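Local coordinates for protein transcription initiation factor IIB,Transcription initiation factor IIB (Methanocaldococcus jannaschii, PDB 5O9J) that forms the mini-intein of this archaeal transcription factor, a HINT-fold domain that probably excises itself from the precursor by protein splicing, at residues A[92-106]-A[109-121]. Residues are numbered along the deposited sequence; the frame is centred on the assembly and turned at random.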
ATOM      1  N   VAL A  92       7.696   0.402   3.432  1.00 37.03           N
ATOM      2  CA  VAL A  92       6.835  -0.773   3.541  1.00 42.67           C
ATOM      3  C   VAL A  92       7.365  -1.784   4.546  1.00 41.56           C
ATOM      4  O   VAL A  92       8.546  -1.787   4.884  1.00 45.69           O
ATOM      5  CB  VAL A  92       6.654  -1.488   2.172  1.00 40.76           C
ATOM      6  CG1 VAL A  92       5.945  -0.587   1.196  1.00 38.95           C
ATOM      7  CG2 VAL A  92       7.996  -1.914   1.609  1.00 41.74           C
ATOM      8  N   THR A  93       6.480  -2.650   5.015  1.00 41.53           N
ATOM      9  CA  THR A  93       6.879  -3.722   5.904  1.00 43.74           C
ATOM     10  C   THR A  93       7.571  -4.827   5.129  1.00 43.90           C
ATOM     11  O   THR A  93       7.535  -4.873   3.896  1.00 43.83           O
ATOM     12  CB  THR A  93       5.682  -4.306   6.659  1.00 44.80           C
ATOM     13  OG1 THR A  93       4.756  -4.864   5.721  1.00 42.86           O
ATOM     14  CG2 THR A  93       4.989  -3.221   7.472  1.00 43.57           C
ATOM     15  N   ARG A  94       8.192  -5.719   5.881  1.00 40.59           N
ATOM     16  CA  ARG A  94       9.068  -6.750   5.349  1.00 48.00           C
ATOM     17  C   ARG A  94       8.351  -7.711   4.416  1.00 45.39           C
ATOM     18  O   ARG A  94       8.939  -8.220   3.464  1.00 49.06           O
ATOM     19  CB  ARG A  94       9.710  -7.509   6.517  1.00 50.33           C
ATOM     20  CG  ARG A  94       9.561  -9.014   6.473  1.00 51.45           C
ATOM     21  CD  ARG A  94      10.388  -9.681   7.557  1.00 59.64           C
ATOM     22  NE  ARG A  94      11.782  -9.248   7.528  1.00 60.00           N
ATOM     23  CZ  ARG A  94      12.311  -8.394   8.397  1.00 62.30           C
ATOM     24  NH1 ARG A  94      11.553  -7.876   9.359  1.00 63.65           N
ATOM     25  NH2 ARG A  94      13.589  -8.049   8.301  1.00 61.82           N
ATOM     26  N   SER A  95       7.073  -7.947   4.683  1.00 46.78           N
ATOM     27  CA  SER A  95       6.336  -8.970   3.962  1.00 48.18           C
ATOM     28  C   SER A  95       5.814  -8.497   2.610  1.00 45.81           C
ATOM     29  O   SER A  95       4.896  -9.101   2.068  1.00 56.81           O
ATOM     30  CB  SER A  95       5.163  -9.456   4.800  1.00 44.10           C
ATOM     31  OG  SER A  95       4.251  -8.397   5.021  1.00 49.32           O
ATOM     32  N   HIS A  96       6.366  -7.417   2.070  1.00 38.46           N
ATOM     33  CA  HIS A  96       5.934  -6.963   0.750  1.00 38.31           C
ATOM     34  C   HIS A  96       6.945  -7.338  -0.308  1.00 40.00           C
ATOM     35  O   HIS A  96       8.141  -7.428  -0.035  1.00 39.14           O
ATOM     36  CB  HIS A  96       5.704  -5.453   0.723  1.00 31.54           C
ATOM     37  CG  HIS A  96       4.446  -5.028   1.400  1.00 37.64           C
ATOM     38  ND1 HIS A  96       4.377  -4.757   2.752  1.00 41.52           N
ATOM     39  CD2 HIS A  96       3.189  -4.843   0.918  1.00 35.91           C
ATOM     40  CE1 HIS A  96       3.146  -4.416   3.069  1.00 45.86           C
ATOM     41  NE2 HIS A  96       2.402  -4.463   1.975  1.00 41.47           N
ATOM     42  N   SER A  97       6.462  -7.542  -1.528  1.00 37.93           N
ATOM     43  CA  SER A  97       7.357  -7.864  -2.623  1.00 35.48           C
ATOM     44  C   SER A  97       7.177  -6.862  -3.757  1.00 37.22           C
ATOM     45  O   SER A  97       6.115  -6.247  -3.892  1.00 32.77           O
ATOM     46  CB  SER A  97       7.108  -9.285  -3.118  1.00 37.72           C
ATOM     47  OG  SER A  97       5.850  -9.366  -3.761  1.00 44.94           O
ATOM     48  N   VAL A  98       8.217  -6.697  -4.564  1.00 32.15           N
ATOM     49  CA  VAL A  98       8.189  -5.732  -5.655  1.00 35.73           C
ATOM     50  C   VAL A  98       8.838  -6.306  -6.907  1.00 35.19           C
ATOM     51  O   VAL A  98       9.801  -7.072  -6.824  1.00 32.23           O
ATOM     52  CB  VAL A  98       8.906  -4.422  -5.269  1.00 34.79           C
ATOM     53  CG1 VAL A  98       8.105  -3.666  -4.228  1.00 34.21           C
ATOM     54  CG2 VAL A  98      10.297  -4.717  -4.751  1.00 32.25           C
ATOM     55  N   PHE A  99       8.305  -5.938  -8.068  1.00 34.14           N
ATOM     56  CA  PHE A  99       8.857  -6.413  -9.329  1.00 33.02           C
ATOM     57  C   PHE A  99      10.290  -5.962  -9.488  1.00 31.03           C
ATOM     58  O   PHE A  99      10.585  -4.770  -9.453  1.00 33.34           O
ATOM     59  CB  PHE A  99       8.016  -5.929 -10.507  1.00 35.93           C
ATOM     60  CG  PHE A  99       6.818  -6.781 -10.768  1.00 41.91           C
ATOM     61  CD1 PHE A  99       6.613  -7.934 -10.034  1.00 41.37           C
ATOM     62  CD2 PHE A  99       5.914  -6.452 -11.755  1.00 48.02           C
ATOM     63  CE1 PHE A  99       5.519  -8.733 -10.267  1.00 47.79           C
ATOM     64  CE2 PHE A  99       4.822  -7.257 -12.002  1.00 52.21           C
ATOM     65  CZ  PHE A  99       4.621  -8.393 -11.251  1.00 47.82           C
ATOM     66  N   THR A 100      11.177  -6.936  -9.646  1.00 36.47           N
ATOM     67  CA  THR A 100      12.607  -6.685  -9.765  1.00 38.19           C
ATOM     68  C   THR A 100      13.143  -7.442 -10.974  1.00 41.26           C
ATOM     69  O   THR A 100      12.602  -8.480 -11.352  1.00 41.41           O
ATOM     70  CB  THR A 100      13.381  -7.140  -8.502  1.00 34.49           C
ATOM     71  OG1 THR A 100      12.629  -6.819  -7.325  1.00 44.39           O
ATOM     72  CG2 THR A 100      14.740  -6.466  -8.419  1.00 36.55           C
ATOM     73  N   ILE A 101      14.206  -6.936 -11.581  1.00 36.41           N
ATOM     74  CA  ILE A 101      14.890  -7.723 -12.594  1.00 38.13           C
ATOM     75  C   ILE A 101      15.880  -8.651 -11.914  1.00 37.14           C
ATOM     76  O   ILE A 101      16.826  -8.216 -11.270  1.00 35.88           O
ATOM     77  CB  ILE A 101      15.609  -6.851 -13.629  1.00 38.11           C
ATOM     78  CG1 ILE A 101      14.571  -6.072 -14.438  1.00 37.96           C
ATOM     79  CG2 ILE A 101      16.450  -7.725 -14.546  1.00 39.60           C
ATOM     80  CD1 ILE A 101      15.124  -5.368 -15.655  1.00 36.87           C
ATOM     81  N   ARG A 102      15.637  -9.943 -12.034  1.00 36.47           N
ATOM     82  CA  ARG A 102      16.524 -10.930 -11.439  1.00 36.75           C
ATOM     83  C   ARG A 102      16.714 -12.030 -12.455  1.00 38.28           C
ATOM     84  O   ARG A 102      15.736 -12.563 -12.978  1.00 33.56           O
ATOM     85  CB  ARG A 102      15.948 -11.486 -10.130  1.00 38.15           C
ATOM     86  CG  ARG A 102      16.005 -10.517  -8.971  1.00 41.58           C
ATOM     87  CD  ARG A 102      17.438 -10.289  -8.525  1.00 37.92           C
ATOM     88  NE  ARG A 102      17.523  -9.379  -7.385  1.00 41.78           N
ATOM     89  CZ  ARG A 102      17.336  -9.744  -6.119  1.00 45.74           C
ATOM     90  NH1 ARG A 102      17.434  -8.846  -5.148  1.00 45.38           N
ATOM     91  NH2 ARG A 102      17.041 -11.006  -5.820  1.00 44.04           N
ATOM     92  N   ASP A 103      17.969 -12.351 -12.745  1.00 36.25           N
ATOM     93  CA  ASP A 103      18.287 -13.328 -13.777  1.00 40.26           C
ATOM     94  C   ASP A 103      17.500 -13.047 -15.058  1.00 37.73           C
ATOM     95  O   ASP A 103      16.729 -13.923 -15.508  1.00 39.42           O
ATOM     96  CB  ASP A 103      17.987 -14.738 -13.312  1.00 37.44           C
ATOM     97  CG  ASP A 103      18.777 -15.132 -12.059  1.00 45.14           C
ATOM     98  OD1 ASP A 103      19.995 -14.849 -11.971  1.00 44.69           O
ATOM     99  OD2 ASP A 103      18.154 -15.728 -11.148  1.00 49.97           O
ATOM    100  N   ASN A 104      17.620 -11.830 -15.613  1.00 36.40           N
ATOM    101  CA  ASN A 104      17.122 -11.594 -16.986  1.00 39.01           C
ATOM    102  C   ASN A 104      15.597 -11.494 -17.095  1.00 40.06           C
ATOM    103  O   ASN A 104      15.078 -11.238 -18.167  1.00 37.22           O
ATOM    104  CB  ASN A 104      17.738 -12.713 -17.847  1.00 42.22           C
ATOM    105  CG  ASN A 104      19.270 -12.634 -17.884  1.00 36.63           C
ATOM    106  OD1 ASN A 104      19.954 -12.672 -16.856  1.00 54.57           O
ATOM    107  ND2 ASN A 104      19.779 -12.844 -19.070  1.00 56.34           N
ATOM    108  N   GLU A 105      14.901 -11.704 -15.976  1.00 40.39           N
ATOM    109  CA  GLU A 105      13.444 -11.617 -15.941  1.00 43.38           C
ATOM    110  C   GLU A 105      12.919 -10.605 -14.923  1.00 38.78           C
ATOM    111  O   GLU A 105      13.627 -10.230 -14.002  1.00 31.97           O
ATOM    112  CB  GLU A 105      12.851 -12.976 -15.613  1.00 48.56           C
ATOM    113  CG  GLU A 105      12.842 -13.941 -16.768  1.00 49.62           C
ATOM    114  CD  GLU A 105      12.248 -15.272 -16.375  1.00 65.50           C
ATOM    115  OE1 GLU A 105      11.969 -15.454 -15.164  1.00 61.45           O
ATOM    116  OE2 GLU A 105      12.054 -16.120 -17.275  1.00 66.45           O
ATOM    117  N   VAL A 106      11.663 -10.190 -15.085  1.00 34.42           N
ATOM    118  CA  VAL A 106      10.970  -9.415 -14.058  1.00 36.98           C
ATOM    119  C   VAL A 106      10.231 -10.374 -13.119  1.00 42.79           C
ATOM    120  O   VAL A 106       9.369 -11.139 -13.556  1.00 41.77           O
ATOM    121  CB  VAL A 106       9.970  -8.421 -14.664  1.00 40.52           C
ATOM    122  CG1 VAL A 106       9.226  -7.666 -13.561  1.00 38.72           C
ATOM    123  CG2 VAL A 106      10.684  -7.459 -15.594  1.00 42.34           C
ATOM    124  N   ILE A 109      10.141  -9.697  -5.858  1.00 39.22           N
ATOM    125  CA  ILE A 109      11.124  -9.970  -4.803  1.00 38.73           C
ATOM    126  C   ILE A 109      10.732  -9.314  -3.472  1.00 35.41           C
ATOM    127  O   ILE A 109      10.416  -8.128  -3.439  1.00 36.13           O
ATOM    128  CB  ILE A 109      12.531  -9.480  -5.202  1.00 37.91           C
ATOM    129  CG1 ILE A 109      12.984 -10.146  -6.499  1.00 39.09           C
ATOM    130  CG2 ILE A 109      13.542  -9.747  -4.080  1.00 40.12           C
ATOM    131  CD1 ILE A 109      13.011 -11.655  -6.432  1.00 37.82           C
ATOM    132  N   ARG A 110      10.747 -10.085  -2.384  1.00 38.14           N
ATOM    133  CA  ARG A 110      10.520  -9.530  -1.046  1.00 37.69           C
ATOM    134  C   ARG A 110      11.452  -8.346  -0.782  1.00 38.82           C
ATOM    135  O   ARG A 110      12.596  -8.338  -1.243  1.00 39.87           O
ATOM    136  CB  ARG A 110      10.710 -10.605   0.023  1.00 43.74           C
ATOM    137  CG  ARG A 110       9.472 -11.446   0.257  1.00 48.00           C
ATOM    138  CD  ARG A 110       9.719 -12.508   1.307  1.00 56.78           C
ATOM    139  NE  ARG A 110      10.328 -11.958   2.512  1.00 53.50           N
ATOM    140  CZ  ARG A 110       9.762 -11.977   3.714  1.00 61.33           C
ATOM    141  NH1 ARG A 110       8.558 -12.515   3.880  1.00 58.36           N
ATOM    142  NH2 ARG A 110      10.404 -11.460   4.751  1.00 59.55           N
ATOM    143  N   VAL A 111      10.956  -7.342  -0.064  1.00 36.09           N
ATOM    144  CA  VAL A 111      11.704  -6.099   0.123  1.00 36.88           C
ATOM    145  C   VAL A 111      12.966  -6.296   0.960  1.00 43.86           C
ATOM    146  O   VAL A 111      13.927  -5.525   0.838  1.00 35.78           O
ATOM    147  CB  VAL A 111      10.834  -5.011   0.784  1.00 41.15           C
ATOM    148  CG1 VAL A 111       9.699  -4.602  -0.148  1.00 41.20           C
ATOM    149  CG2 VAL A 111      10.288  -5.501   2.117  1.00 41.08           C
ATOM    150  N   ASP A 112      12.969  -7.327   1.801  1.00 44.71           N
ATOM    151  CA  ASP A 112      14.121  -7.585   2.664  1.00 46.47           C
ATOM    152  C   ASP A 112      15.204  -8.384   1.933  1.00 47.81           C
ATOM    153  O   ASP A 112      16.294  -8.586   2.461  1.00 46.73           O
ATOM    154  CB  ASP A 112      13.688  -8.307   3.949  1.00 49.10           C
ATOM    155  CG  ASP A 112      13.033  -9.653   3.686  1.00 54.68           C
ATOM    156  OD1 ASP A 112      12.735  -9.965   2.514  1.00 53.73           O
ATOM    157  OD2 ASP A 112      12.804 -10.398   4.665  1.00 55.70           O
ATOM    158  N   GLU A 113      14.903  -8.814   0.711  1.00 48.49           N
ATOM    159  CA  GLU A 113      15.877  -9.525  -0.112  1.00 42.86           C
ATOM    160  C   GLU A 113      16.393  -8.640  -1.243  1.00 44.85           C
ATOM    161  O   GLU A 113      17.201  -9.067  -2.070  1.00 49.32           O
ATOM    162  CB  GLU A 113      15.269 -10.808  -0.675  1.00 45.31           C
ATOM    163  CG  GLU A 113      14.823 -11.800   0.393  1.00 49.63           C
ATOM    164  CD  GLU A 113      14.363 -13.130  -0.185  1.00 56.93           C
ATOM    165  OE1 GLU A 113      14.530 -13.348  -1.406  1.00 60.65           O
ATOM    166  OE2 GLU A 113      13.829 -13.962   0.585  1.00 58.30           O
ATOM    167  N   LEU A 114      15.925  -7.400  -1.275  1.00 39.67           N
ATOM    168  CA  LEU A 114      16.416  -6.435  -2.248  1.00 43.40           C
ATOM    169  C   LEU A 114      17.814  -5.953  -1.879  1.00 45.74           C
ATOM    170  O   LEU A 114      18.189  -5.943  -0.706  1.00 49.34           O
ATOM    171  CB  LEU A 114      15.469  -5.245  -2.348  1.00 40.42           C
ATOM    172  CG  LEU A 114      14.116  -5.493  -3.002  1.00 41.72           C
ATOM    173  CD1 LEU A 114      13.244  -4.281  -2.781  1.00 36.05           C
ATOM    174  CD2 LEU A 114      14.295  -5.765  -4.485  1.00 39.09           C
ATOM    175  N   LYS A 115      18.574  -5.547  -2.889  1.00 42.58           N
ATOM    176  CA  LYS A 115      19.924  -5.038  -2.693  1.00 44.34           C
ATOM    177  C   LYS A 115      20.117  -3.742  -3.461  1.00 42.81           C
ATOM    178  O   LYS A 115      19.501  -3.546  -4.501  1.00 42.67           O
ATOM    179  CB  LYS A 115      20.951  -6.078  -3.144  1.00 45.73           C
ATOM    180  CG  LYS A 115      20.916  -7.364  -2.328  1.00 52.93           C
ATOM    181  CD  LYS A 115      21.616  -8.513  -3.043  1.00 55.33           C
ATOM    182  CE  LYS A 115      20.917  -8.863  -4.350  1.00 58.34           C
ATOM    183  NZ  LYS A 115      21.408 -10.147  -4.929  1.00 60.19           N
ATOM    184  N   VAL A 116      20.963  -2.854  -2.944  1.00 42.46           N
ATOM    185  CA  VAL A 116      21.329  -1.632  -3.660  1.00 42.84           C
ATOM    186  C   VAL A 116      21.823  -2.013  -5.052  1.00 41.95           C
ATOM    187  O   VAL A 116      22.522  -3.011  -5.206  1.00 44.50           O
ATOM    188  CB  VAL A 116      22.420  -0.826  -2.903  1.00 45.20           C
ATOM    189  CG1 VAL A 116      22.886   0.372  -3.727  1.00 47.41           C
ATOM    190  CG2 VAL A 116      21.905  -0.373  -1.541  1.00 42.76           C
ATOM    191  N   GLY A 117      21.436  -1.251  -6.069  1.00 40.18           N
ATOM    192  CA  GLY A 117      21.782  -1.603  -7.431  1.00 42.37           C
ATOM    193  C   GLY A 117      20.734  -2.444  -8.146  1.00 43.12           C
ATOM    194  O   GLY A 117      20.745  -2.540  -9.379  1.00 40.43           O
ATOM    195  N   ASP A 118      19.837  -3.065  -7.382  1.00 42.61           N
ATOM    196  CA  ASP A 118      18.727  -3.811  -7.976  1.00 42.60           C
ATOM    197  C   ASP A 118      17.903  -2.898  -8.863  1.00 40.42           C
ATOM    198  O   ASP A 118      17.766  -1.707  -8.580  1.00 40.26           O
ATOM    199  CB  ASP A 118      17.829  -4.427  -6.901  1.00 43.94           C
ATOM    200  CG  ASP A 118      18.067  -5.913  -6.721  1.00 45.97           C
ATOM    201  OD1 ASP A 118      18.514  -6.564  -7.687  1.00 47.65           O
ATOM    202  OD2 ASP A 118      17.796  -6.432  -5.614  1.00 45.74           O
ATOM    203  N   ILE A 119      17.363  -3.457  -9.939  1.00 41.09           N
ATOM    204  CA  ILE A 119      16.508  -2.701 -10.844  1.00 39.99           C
ATOM    205  C   ILE A 119      15.040  -3.007 -10.576  1.00 35.42           C
ATOM    206  O   ILE A 119      14.585  -4.130 -10.778  1.00 34.80           O
ATOM    207  CB  ILE A 119      16.822  -3.006 -12.322  1.00 38.97           C
ATOM    208  CG1 ILE A 119      18.270  -2.630 -12.647  1.00 44.35           C
ATOM    209  CG2 ILE A 119      15.851  -2.261 -13.240  1.00 37.07           C
ATOM    210  CD1 ILE A 119      18.628  -2.804 -14.112  1.00 47.25           C
ATOM    211  N   LEU A 120      14.312  -2.001 -10.106  1.00 33.29           N
ATOM    212  CA  LEU A 120      12.886  -2.138  -9.865  1.00 33.31           C
ATOM    213  C   LEU A 120      12.091  -1.704 -11.081  1.00 36.43           C
ATOM    214  O   LEU A 120      12.509  -0.829 -11.836  1.00 36.64           O
ATOM    215  CB  LEU A 120      12.456  -1.317  -8.650  1.00 34.01           C
ATOM    216  CG  LEU A 120      13.032  -1.770  -7.310  1.00 35.17           C
ATOM    217  CD1 LEU A 120      12.345  -1.043  -6.153  1.00 39.27           C
ATOM    218  CD2 LEU A 120      12.894  -3.275  -7.166  1.00 37.10           C
ATOM    219  N   VAL A 121      10.943  -2.337 -11.273  1.00 38.27           N
ATOM    220  CA  VAL A 121      10.035  -1.928 -12.326  1.00 37.29           C
ATOM    221  C   VAL A 121       8.881  -1.166 -11.697  1.00 36.46           C
ATOM    222  O   VAL A 121       8.080  -1.734 -10.968  1.00 32.53           O
ATOM    223  CB  VAL A 121       9.506  -3.129 -13.123  1.00 37.73           C
ATOM    224  CG1 VAL A 121       8.678  -2.648 -14.321  1.00 38.73           C
ATOM    225  CG2 VAL A 121      10.666  -4.001 -13.587  1.00 40.51           C
TER
HETATM  226  O   HOH W   1      18.119  -6.139 -10.482  1.00 36.88           O
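The guanidinium of R102 has I109 CG1 over one face and CE and NZ of K115 over the opposite one, while the D118 carboxylate and the carbonyl of E113 meet its edge. In the salt bridge to D118, R102 NE donates to D118 OD1 at 3.0 Å, in the guanidinium plane and on the syn side of the carboxylate; R102 NH1 also reaches D118 OD2, so closely that the modelled length is doubtful. NH1 also donates to E113 O (3.1 Å, N-H...O 162°), and a bend at chi2 (-69°) turns the arginine back to these acceptors. A leucine here would probably leave D118 without its counter-charge and E113 O without this donor. At the far end, R110 grips D112 side-on, NE to OD1 and NH2 to OD2 (2.6 Å); R94 NE adds a longer bond to D112 OD2 (3.3 Å) from the same face as R110 NH2, and R94 NH1 is also salt-bridged to E78. Between the two ionic clusters, V98 and I109 form an antiparallel hydrogen-bonded pair (V98 N to I109 O 2.9 Å). T100 OG1 and I109 N reach V98 O from opposite faces of that carbonyl. V98 CG2 packs 3.6 Å from L114 CD1, the side chains crossing at about a right angle. The V98-I109 pair and the type I' turn R102-E105 define a beta hairpin, 96-102 with 105-110; the T100-L120 bridge and I101 N to I119 O (2.9 Å) join it to strand 119-123, within the all-beta HINT fold of inteins.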